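Local structure of protein disulfide-isomerase A4 (Rattus norvegicus, 3EC3) at residues A[130-135]-A[168-172]; A[41-45]-A[57-61]; A[83-89]-A[156-161]. The protein catalyses the rearrangement of disulfide bonds in proteins of the endoplasmic reticulum, this fragment being its two noncatalytic thioredoxin-like domains. The protein carries 1 engineered substitution. All blocks are in the same frame, centred on the assembly; numbering follows the deposited sequence.

Contact 1. Residues A[130-135]-A[168-172]; sequences YSKRPL and EYTFA
T170 sits at the centre of this contact, where the parallel neighbours 135-140 and 170-175 of the second thioredoxin-like sheet begin to pair. Its backbone N donates to P134 O at 3.2 Å. Proline, here preceded by a cis peptide bond, lacks an N-H but keeps its carbonyl, so it can still give the first bond of the pairing; its ring is left to pack obliquely against Y169, with P134 CG 3.7 Å from Y169 CD1. The two branches of T170 divide the work. CG2, placed anti to the backbone N while OG1 lies beside it (chi1 -52°), turns to apolar neighbours: it meets the ring edge of Y130 and stands 3.9 Å from L135 CD1. OG1 instead hydrogen-bonds a water, 2.6 Å away, that also donates to P134 O. A172, small enough to let a ring close in, takes Y130 CE2 at 3.6 Å from its CB. Farther out, R133 turns away from the strand and folds back along its own loop, where NH1 donates to both Y130 O and K132 O, which probably steadies the bend after Y130. Y169 meets F226 edge-to-face, and its OH is hydrogen-bonded to K227 NZ, both from helix 216-227. The hydroxyl of Y130 gives its proton to a second water at 2.8 Å, and that water donates in turn to F171 O, 2.6 Å away.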
loop_
_atom_site.group_PDB
_atom_site.type_symbol
_atom_site.label_atom_id
_atom_site.label_comp_id
_atom_site.label_asym_id
_atom_site.label_seq_id
_atom_site.Cartn_x
_atom_site.Cartn_y
_atom_site.Cartn_z
ATOM N N TYR A 130 -7.978 -1.833 -1.776
ATOM C CA TYR A 130 -7.690 -2.989 -2.633
ATOM C C TYR A 130 -8.818 -3.318 -3.600
ATOM O O TYR A 130 -9.234 -4.484 -3.718
ATOM C CB TYR A 130 -7.267 -4.178 -1.802
ATOM C CG TYR A 130 -5.852 -3.969 -1.304
ATOM C CD1 TYR A 130 -5.612 -3.573 -0.005
ATOM C CD2 TYR A 130 -4.769 -4.129 -2.173
ATOM C CE1 TYR A 130 -4.289 -3.351 0.471
ATOM C CE2 TYR A 130 -3.449 -3.915 -1.725
ATOM C CZ TYR A 130 -3.230 -3.552 -0.400
ATOM O OH TYR A 130 -1.942 -3.316 -0.003
ATOM N N SER A 131 -9.234 -2.267 -4.306
ATOM C CA SER A 131 -10.280 -2.334 -5.299
ATOM C C SER A 131 -9.718 -2.636 -6.664
ATOM O O SER A 131 -10.415 -3.229 -7.478
ATOM C CB SER A 131 -11.028 -1.011 -5.353
ATOM O OG SER A 131 -12.371 -1.273 -5.075
ATOM N N LYS A 132 -8.461 -2.266 -6.922
ATOM C CA LYS A 132 -7.897 -2.458 -8.260
ATOM C C LYS A 132 -7.742 -3.947 -8.562
ATOM O O LYS A 132 -7.429 -4.726 -7.669
ATOM C CB LYS A 132 -6.570 -1.705 -8.447
ATOM C CG LYS A 132 -6.184 -1.579 -9.941
ATOM C CD LYS A 132 -5.062 -0.575 -10.195
ATOM C CE LYS A 132 -4.844 -0.427 -11.718
ATOM N NZ LYS A 132 -3.715 0.523 -11.989
ATOM N N ARG A 133 -7.972 -4.331 -9.818
ATOM C CA ARG A 133 -7.810 -5.720 -10.277
ATOM C C ARG A 133 -6.994 -5.738 -11.588
ATOM O O ARG A 133 -7.014 -4.745 -12.363
ATOM C CB ARG A 133 -9.174 -6.409 -10.519
ATOM C CG ARG A 133 -10.135 -6.392 -9.368
ATOM C CD ARG A 133 -9.901 -7.571 -8.443
ATOM N NE ARG A 133 -10.778 -7.557 -7.273
ATOM C CZ ARG A 133 -10.583 -6.814 -6.183
ATOM N NH1 ARG A 133 -9.536 -6.004 -6.089
ATOM N NH2 ARG A 133 -11.431 -6.899 -5.170
ATOM N N PRO A 134 -6.283 -6.854 -11.850
ATOM C CA PRO A 134 -6.142 -8.048 -10.981
ATOM C C PRO A 134 -5.373 -7.831 -9.651
ATOM O O PRO A 134 -4.442 -7.030 -9.589
ATOM C CB PRO A 134 -5.376 -9.048 -11.858
ATOM C CG PRO A 134 -5.573 -8.564 -13.280
ATOM C CD PRO A 134 -5.592 -7.038 -13.134
ATOM N N LEU A 135 -5.756 -8.581 -8.626
ATOM C CA LEU A 135 -5.148 -8.483 -7.299
ATOM C C LEU A 135 -4.646 -9.868 -6.885
ATOM O O LEU A 135 -5.421 -10.852 -6.877
ATOM C CB LEU A 135 -6.168 -7.968 -6.286
ATOM C CG LEU A 135 -5.803 -8.107 -4.803
ATOM C CD1 LEU A 135 -4.621 -7.202 -4.414
ATOM C CD2 LEU A 135 -7.049 -7.764 -3.977
ATOM N N GLU A 168 2.029 -4.753 -13.290
ATOM C CA GLU A 168 0.693 -4.661 -13.869
ATOM C C GLU A 168 -0.403 -5.257 -12.958
ATOM O O GLU A 168 -1.620 -5.031 -13.197
ATOM C CB GLU A 168 0.675 -5.374 -15.220
ATOM C CG GLU A 168 0.921 -6.888 -15.107
ATOM C CD GLU A 168 2.391 -7.278 -15.299
ATOM O OE1 GLU A 168 3.288 -6.429 -15.067
ATOM O OE2 GLU A 168 2.648 -8.424 -15.720
ATOM N N TYR A 169 0.011 -5.994 -11.908
ATOM C CA TYR A 169 -0.935 -6.517 -10.915
ATOM C C TYR A 169 -0.624 -5.904 -9.545
ATOM O O TYR A 169 0.521 -5.542 -9.288
ATOM C CB TYR A 169 -0.812 -8.050 -10.803
ATOM C CG TYR A 169 -0.913 -8.751 -12.148
ATOM C CD1 TYR A 169 -1.842 -8.321 -13.111
ATOM C CD2 TYR A 169 -0.092 -9.844 -12.451
ATOM C CE1 TYR A 169 -1.960 -8.963 -14.371
ATOM C CE2 TYR A 169 -0.202 -10.500 -13.707
ATOM C CZ TYR A 169 -1.123 -10.057 -14.646
ATOM O OH TYR A 169 -1.204 -10.702 -15.862
ATOM N N THR A 170 -1.646 -5.805 -8.703
ATOM C CA THR A 170 -1.494 -5.368 -7.285
ATOM C C THR A 170 -1.297 -6.645 -6.441
ATOM O O THR A 170 -1.943 -7.656 -6.709
ATOM C CB THR A 170 -2.739 -4.621 -6.836
ATOM O OG1 THR A 170 -3.036 -3.564 -7.789
ATOM C CG2 THR A 170 -2.570 -4.055 -5.415
ATOM N N PHE A 171 -0.353 -6.624 -5.491
ATOM C CA PHE A 171 -0.087 -7.790 -4.619
ATOM C C PHE A 171 -0.329 -7.315 -3.197
ATOM O O PHE A 171 -0.068 -6.131 -2.866
ATOM C CB PHE A 171 1.358 -8.234 -4.719
ATOM C CG PHE A 171 1.750 -8.920 -6.034
ATOM C CD1 PHE A 171 1.827 -8.231 -7.228
ATOM C CD2 PHE A 171 2.104 -10.272 -6.030
ATOM C CE1 PHE A 171 2.222 -8.872 -8.416
ATOM C CE2 PHE A 171 2.499 -10.932 -7.220
ATOM C CZ PHE A 171 2.552 -10.232 -8.410
ATOM N N ALA A 172 -0.852 -8.207 -2.363
ATOM C CA ALA A 172 -1.059 -7.878 -0.947
ATOM C C ALA A 172 -0.914 -9.142 -0.130
ATOM O O ALA A 172 -1.184 -10.265 -0.642
ATOM C CB ALA A 172 -2.449 -7.275 -0.740
HETATM O O HOH W 1 0.007 -3.648 -2.048
HETATM O O HOH W 2 -4.363 -4.298 -9.921
#

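Contact 2. Residues A[41-45]-A[57-61]; sequences YLQYQ and FHHTF
Y41, H59 and F61 form an aromatic cluster in which each ring is turned against the next. F61 points its edge at the face of Y41 in a T-shaped pair, the planes 83° apart and F61 CZ 3.9 Å above the middle of the tyrosine ring. Y41 in turn directs its own edge toward the face of H59, less squarely, with the planes at 53° and the centroids 4.8 Å apart. Its hydroxyl rides over the imidazole near the rim. H59 offers that face because its CG is held between the backbone N and the carbonyl carbon (chi1 64°), while its ND1 is bonded to S8 OG. Tyrosine suits position 41 because it adds a polar end to an aromatic face: one helical turn on, Q45 bends back so that NE2 donates to Y41 OH at 2.8 Å, and Q45 OE1 accepts from the backbone N of S8. Y44 reaches the strand differently. Its ring stands obliquely to F57, with Y44 OH near the plane of the phenylalanine at its edge, 3.5 Å from F57 CD2, and the hydroxyl donates to H58 O at 2.6 Å, satisfying a buried tyrosine. The whole belongs to a beta-alpha-beta crossover of the first thioredoxin-like domain: the 41-45 turn of helix 39-51 runs almost antiparallel to strand 57-60, the axes of these short segments 10.5 Å apart at their closest, and this strand lies in the sheet between 28-32 and 9-10.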
loop_
_atom_site.group_PDB
_atom_site.type_symbol
_atom_site.label_atom_id
_atom_site.label_comp_id
_atom_site.label_asym_id
_atom_site.label_seq_id
_atom_site.Cartn_x
_atom_site.Cartn_y
_atom_site.Cartn_z
ATOM N N TYR A 41 0.346 25.112 -1.137
ATOM C CA TYR A 41 -0.397 24.551 -0.005
ATOM C C TYR A 41 -1.915 24.593 -0.249
ATOM O O TYR A 41 -2.651 23.683 0.129
ATOM C CB TYR A 41 -0.023 25.322 1.263
ATOM C CG TYR A 41 -0.909 25.013 2.463
ATOM C CD1 TYR A 41 -1.719 25.998 3.023
ATOM C CD2 TYR A 41 -0.923 23.719 3.040
ATOM C CE1 TYR A 41 -2.523 25.735 4.122
ATOM C CE2 TYR A 41 -1.761 23.437 4.106
ATOM C CZ TYR A 41 -2.512 24.449 4.673
ATOM O OH TYR A 41 -3.341 24.180 5.753
ATOM N N LEU A 42 -2.399 25.670 -0.864
ATOM C CA LEU A 42 -3.835 25.820 -1.056
ATOM C C LEU A 42 -4.336 24.802 -2.070
ATOM O O LEU A 42 -5.421 24.243 -1.907
ATOM C CB LEU A 42 -4.174 27.269 -1.505
ATOM C CG LEU A 42 -3.870 28.335 -0.433
ATOM C CD1 LEU A 42 -4.283 29.657 -0.999
ATOM C CD2 LEU A 42 -4.662 28.121 0.860
ATOM N N GLN A 43 -3.527 24.542 -3.093
ATOM C CA GLN A 43 -3.833 23.523 -4.079
ATOM C C GLN A 43 -3.849 22.110 -3.424
ATOM O O GLN A 43 -4.701 21.240 -3.718
ATOM C CB GLN A 43 -2.790 23.565 -5.196
ATOM C CG GLN A 43 -2.958 24.708 -6.183
ATOM C CD GLN A 43 -4.360 24.770 -6.800
ATOM O OE1 GLN A 43 -5.225 25.520 -6.344
ATOM N NE2 GLN A 43 -4.576 24.002 -7.833
ATOM N N TYR A 44 -2.903 21.893 -2.528
ATOM C CA TYR A 44 -2.836 20.629 -1.759
ATOM C C TYR A 44 -4.100 20.428 -0.913
ATOM O O TYR A 44 -4.703 19.347 -0.951
ATOM C CB TYR A 44 -1.570 20.651 -0.885
ATOM C CG TYR A 44 -1.449 19.450 0.062
ATOM C CD1 TYR A 44 -1.527 19.612 1.439
ATOM C CD2 TYR A 44 -1.236 18.170 -0.443
ATOM C CE1 TYR A 44 -1.412 18.512 2.300
ATOM C CE2 TYR A 44 -1.130 17.075 0.393
ATOM C CZ TYR A 44 -1.232 17.260 1.777
ATOM O OH TYR A 44 -1.078 16.151 2.609
ATOM N N GLN A 45 -4.540 21.478 -0.197
ATOM C CA GLN A 45 -5.744 21.391 0.646
ATOM C C GLN A 45 -6.991 21.103 -0.203
ATOM O O GLN A 45 -7.891 20.431 0.266
ATOM C CB GLN A 45 -5.961 22.647 1.549
ATOM C CG GLN A 45 -5.087 22.734 2.876
ATOM C CD GLN A 45 -5.548 21.793 4.056
ATOM O OE1 GLN A 45 -6.214 20.771 3.828
ATOM N NE2 GLN A 45 -5.161 22.136 5.313
ATOM N N PHE A 57 -4.475 13.196 5.450
ATOM C CA PHE A 57 -3.493 14.153 4.916
ATOM C C PHE A 57 -2.825 14.994 6.011
ATOM O O PHE A 57 -3.511 15.429 6.985
ATOM C CB PHE A 57 -4.242 15.081 3.946
ATOM C CG PHE A 57 -4.700 14.387 2.695
ATOM C CD1 PHE A 57 -5.915 13.706 2.667
ATOM C CD2 PHE A 57 -3.921 14.421 1.537
ATOM C CE1 PHE A 57 -6.344 13.058 1.504
ATOM C CE2 PHE A 57 -4.356 13.804 0.358
ATOM C CZ PHE A 57 -5.574 13.098 0.355
ATOM N N HIS A 58 -1.519 15.255 5.867
ATOM C CA HIS A 58 -0.816 16.095 6.811
ATOM C C HIS A 58 -0.064 17.158 6.021
ATOM O O HIS A 58 0.111 17.000 4.789
ATOM C CB HIS A 58 0.170 15.285 7.630
ATOM C CG HIS A 58 -0.478 14.142 8.348
ATOM N ND1 HIS A 58 -0.957 14.251 9.631
ATOM C CD2 HIS A 58 -0.812 12.896 7.919
ATOM C CE1 HIS A 58 -1.514 13.099 9.992
ATOM N NE2 HIS A 58 -1.429 12.255 8.971
ATOM N N HIS A 59 0.364 18.196 6.730
ATOM C CA HIS A 59 1.196 19.245 6.101
ATOM C C HIS A 59 2.164 19.801 7.080
ATOM O O HIS A 59 1.986 19.668 8.276
ATOM C CB HIS A 59 0.336 20.372 5.495
ATOM C CG HIS A 59 -0.462 21.134 6.501
ATOM N ND1 HIS A 59 -1.727 20.763 6.880
ATOM C CD2 HIS A 59 -0.177 22.262 7.196
ATOM C CE1 HIS A 59 -2.201 21.637 7.755
ATOM N NE2 HIS A 59 -1.281 22.569 7.955
ATOM N N THR A 60 3.240 20.394 6.579
ATOM C CA THR A 60 4.157 21.056 7.466
ATOM C C THR A 60 4.751 22.278 6.779
ATOM O O THR A 60 4.908 22.297 5.537
ATOM C CB THR A 60 5.284 20.070 7.943
ATOM O OG1 THR A 60 6.081 20.724 8.928
ATOM C CG2 THR A 60 6.186 19.649 6.789
ATOM N N PHE A 61 5.072 23.285 7.571
ATOM C CA PHE A 61 5.791 24.434 7.052
ATOM C C PHE A 61 7.202 24.508 7.659
ATOM O O PHE A 61 7.876 25.527 7.529
ATOM C CB PHE A 61 5.024 25.723 7.378
ATOM C CG PHE A 61 3.569 25.653 7.083
ATOM C CD1 PHE A 61 2.635 25.863 8.100
ATOM C CD2 PHE A 61 3.124 25.362 5.792
ATOM C CE1 PHE A 61 1.257 25.802 7.840
ATOM C CE2 PHE A 61 1.724 25.303 5.499
ATOM C CZ PHE A 61 0.810 25.516 6.515
#

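Contact 3. Residues A[83-89]-A[156-161]; sequences KFQSKYE and RNKVLE
E161 OE2 is approached by two side chains of the facing loop: Y88 OH donates to it at 2.7 Å, on the syn side of the carboxylate, and K87 NZ makes a long salt bridge of 3.8 Å. The contact joins two thioredoxin-like domains, setting the loop between strands 75-79 and 93-96 of the first against helix 149-163 of the second. Tyrosine is long enough to put its hydroxyl on E161 from the loop, its side chain crossing that of E161 at about a right angle, ring and carboxylate planes 60° apart, and K164, just past the end of helix 149-163, adds a cation-pi contact. K87 is, by similarity, a site of acetylation; the lysine is unmodified here, and acetylation would probably remove its charge from the bridge.

Deeper in, R156 serves the buried part of the interface, its long chain extended from CG to NE. NH1 donates to Q85 O at 3.1 Å with that oxygen near the guanidinium plane, and also bonds Q153 OE1, while NE donates to V118 O; a group rich in N-H can thus meet several oxygen acceptors at once. F84 CA and K83 O lie over one face of this guanidinium, and L160 CD1 lies over the opposite face, toward its rim. Leucine suits that place, since its other methyl, CD2, packs 3.7 Å from S86 CB. S86 also shapes the loop: its OG accepts from Y88 N at 3.1 Å in an ST turn within the type I turn 86-89, and donates to the anti lone pair of E89 OE1 at 2.6 Å.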
loop_
_atom_site.group_PDB
_atom_site.type_symbol
_atom_site.label_atom_id
_atom_site.label_comp_id
_atom_site.label_asym_id
_atom_site.label_seq_id
_atom_site.Cartn_x
_atom_site.Cartn_y
_atom_site.Cartn_z
ATOM N N LYS A 83 7.116 -0.897 8.124
ATOM C CA LYS A 83 6.667 -2.310 7.884
ATOM C C LYS A 83 6.296 -2.588 6.405
ATOM O O LYS A 83 6.238 -3.754 5.989
ATOM C CB LYS A 83 5.503 -2.642 8.843
ATOM C CG LYS A 83 4.254 -1.756 8.613
ATOM C CD LYS A 83 2.992 -2.241 9.413
ATOM C CE LYS A 83 3.188 -2.177 10.959
ATOM N NZ LYS A 83 3.413 -0.723 11.372
ATOM N N PHE A 84 6.053 -1.539 5.619
ATOM C CA PHE A 84 5.733 -1.683 4.180
ATOM C C PHE A 84 6.795 -1.258 3.196
ATOM O O PHE A 84 6.577 -1.342 1.955
ATOM C CB PHE A 84 4.403 -1.053 3.797
ATOM C CG PHE A 84 3.279 -1.581 4.597
ATOM C CD1 PHE A 84 2.361 -0.697 5.162
ATOM C CD2 PHE A 84 3.168 -2.966 4.853
ATOM C CE1 PHE A 84 1.322 -1.194 5.952
ATOM C CE2 PHE A 84 2.133 -3.446 5.637
ATOM C CZ PHE A 84 1.229 -2.550 6.173
ATOM N N GLN A 85 7.969 -0.855 3.712
ATOM C CA GLN A 85 9.066 -0.420 2.811
ATOM C C GLN A 85 9.721 -1.657 2.214
ATOM O O GLN A 85 9.540 -2.762 2.735
ATOM C CB GLN A 85 10.119 0.335 3.650
ATOM C CG GLN A 85 9.549 1.675 4.080
ATOM C CD GLN A 85 10.399 2.399 5.103
ATOM O OE1 GLN A 85 11.434 1.904 5.545
ATOM N NE2 GLN A 85 9.920 3.580 5.518
ATOM N N SER A 86 10.535 -1.494 1.152
ATOM C CA SER A 86 11.252 -2.652 0.595
ATOM C C SER A 86 12.473 -2.166 -0.144
ATOM O O SER A 86 12.579 -0.965 -0.473
ATOM C CB SER A 86 10.403 -3.495 -0.373
ATOM O OG SER A 86 10.318 -2.853 -1.661
ATOM N N LYS A 87 13.373 -3.100 -0.429
ATOM C CA LYS A 87 14.580 -2.760 -1.235
ATOM C C LYS A 87 14.261 -2.260 -2.638
ATOM O O LYS A 87 15.136 -1.675 -3.310
ATOM C CB LYS A 87 15.468 -4.008 -1.395
ATOM C CG LYS A 87 15.631 -4.786 -0.175
ATOM C CD LYS A 87 16.439 -6.079 -0.450
ATOM C CE LYS A 87 15.701 -7.096 -1.320
ATOM N NZ LYS A 87 16.317 -8.458 -1.099
ATOM N N TYR A 88 13.055 -2.518 -3.118
ATOM C CA TYR A 88 12.691 -2.129 -4.501
ATOM C C TYR A 88 11.958 -0.810 -4.673
ATOM O O TYR A 88 11.651 -0.404 -5.815
ATOM C CB TYR A 88 11.872 -3.243 -5.132
ATOM C CG TYR A 88 12.618 -4.536 -5.042
ATOM C CD1 TYR A 88 12.108 -5.602 -4.335
ATOM C CD2 TYR A 88 13.882 -4.675 -5.646
ATOM C CE1 TYR A 88 12.823 -6.810 -4.260
ATOM C CE2 TYR A 88 14.579 -5.850 -5.555
ATOM C CZ TYR A 88 14.052 -6.900 -4.871
ATOM O OH TYR A 88 14.765 -8.082 -4.813
ATOM N N GLU A 89 11.697 -0.122 -3.571
ATOM C CA GLU A 89 10.879 1.083 -3.596
ATOM C C GLU A 89 11.608 2.221 -2.928
ATOM O O GLU A 89 12.240 2.021 -1.893
ATOM C CB GLU A 89 9.533 0.817 -2.844
ATOM C CG GLU A 89 8.709 -0.325 -3.431
ATOM C CD GLU A 89 7.682 -0.827 -2.418
ATOM O OE1 GLU A 89 7.966 -1.807 -1.681
ATOM O OE2 GLU A 89 6.614 -0.174 -2.322
ATOM N N ARG A 156 6.386 -11.948 3.688
ATOM C CA ARG A 156 6.206 -10.767 2.850
ATOM C C ARG A 156 7.339 -10.594 1.832
ATOM O O ARG A 156 7.095 -10.200 0.667
ATOM C CB ARG A 156 6.024 -9.496 3.750
ATOM C CG ARG A 156 5.440 -8.277 2.989
ATOM C CD ARG A 156 5.522 -7.035 3.962
ATOM N NE ARG A 156 5.681 -5.934 3.102
ATOM C CZ ARG A 156 6.725 -5.195 2.887
ATOM N NH1 ARG A 156 7.879 -5.167 3.616
ATOM N NH2 ARG A 156 6.514 -4.330 1.940
ATOM N N ASN A 157 8.573 -10.892 2.259
ATOM C CA ASN A 157 9.718 -10.793 1.413
ATOM C C ASN A 157 9.603 -11.732 0.173
ATOM O O ASN A 157 9.994 -11.368 -0.899
ATOM C CB ASN A 157 10.980 -11.116 2.206
ATOM C CG ASN A 157 11.429 -9.972 3.098
ATOM O OD1 ASN A 157 12.204 -10.173 4.043
ATOM N ND2 ASN A 157 10.962 -8.764 2.801
ATOM N N LYS A 158 9.024 -12.920 0.342
ATOM C CA LYS A 158 8.847 -13.848 -0.806
ATOM C C LYS A 158 7.865 -13.274 -1.800
ATOM O O LYS A 158 8.021 -13.453 -3.038
ATOM C CB LYS A 158 8.313 -15.180 -0.289
ATOM C CG LYS A 158 9.362 -15.944 0.558
ATOM C CD LYS A 158 8.781 -17.327 0.905
ATOM C CE LYS A 158 9.804 -18.363 1.349
ATOM N NZ LYS A 158 11.130 -17.812 1.654
ATOM N N VAL A 159 6.845 -12.605 -1.263
ATOM C CA VAL A 159 5.841 -11.949 -2.108
ATOM C C VAL A 159 6.438 -10.761 -2.881
ATOM O O VAL A 159 6.208 -10.602 -4.091
ATOM C CB VAL A 159 4.597 -11.511 -1.292
ATOM C CG1 VAL A 159 3.461 -11.009 -2.273
ATOM C CG2 VAL A 159 4.110 -12.688 -0.440
ATOM N N LEU A 160 7.249 -9.959 -2.201
ATOM C CA LEU A 160 7.881 -8.793 -2.828
ATOM C C LEU A 160 8.777 -9.170 -4.019
ATOM O O LEU A 160 8.827 -8.478 -5.069
ATOM C CB LEU A 160 8.746 -8.110 -1.778
ATOM C CG LEU A 160 8.050 -7.136 -0.802
ATOM C CD1 LEU A 160 8.953 -6.889 0.414
ATOM C CD2 LEU A 160 7.756 -5.814 -1.536
ATOM N N GLU A 161 9.469 -10.283 -3.860
ATOM C CA GLU A 161 10.251 -10.854 -4.983
ATOM C C GLU A 161 9.459 -11.098 -6.279
ATOM O O GLU A 161 10.018 -10.939 -7.369
ATOM C CB GLU A 161 11.010 -12.100 -4.531
ATOM C CG GLU A 161 12.054 -11.780 -3.462
ATOM C CD GLU A 161 13.185 -10.891 -3.988
ATOM O OE1 GLU A 161 13.724 -11.167 -5.081
ATOM O OE2 GLU A 161 13.560 -9.926 -3.317
#

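In the fold
Two of the three contacts lie inside separate thioredoxin-like domains and the third joins those domains. Contact 2 belongs to the first and contact 1 to the second; their centres are about 29 Å apart, on opposite sides of the chain's centre. Contact 3 bridges the domains, yet it lies nearer contact 1, about 15 Å between centres, than contact 2, about 29 Å. Contacts 1 and 3 touch through the core under helix 149-163, where F171 CD2 packs 4.1 Å from V159 CG1; contact 2 stays about 14 Å from contact 3 by nearest atoms. Since both domains are noncatalytic, the contacts concern their folds and mutual placement, not a redox site.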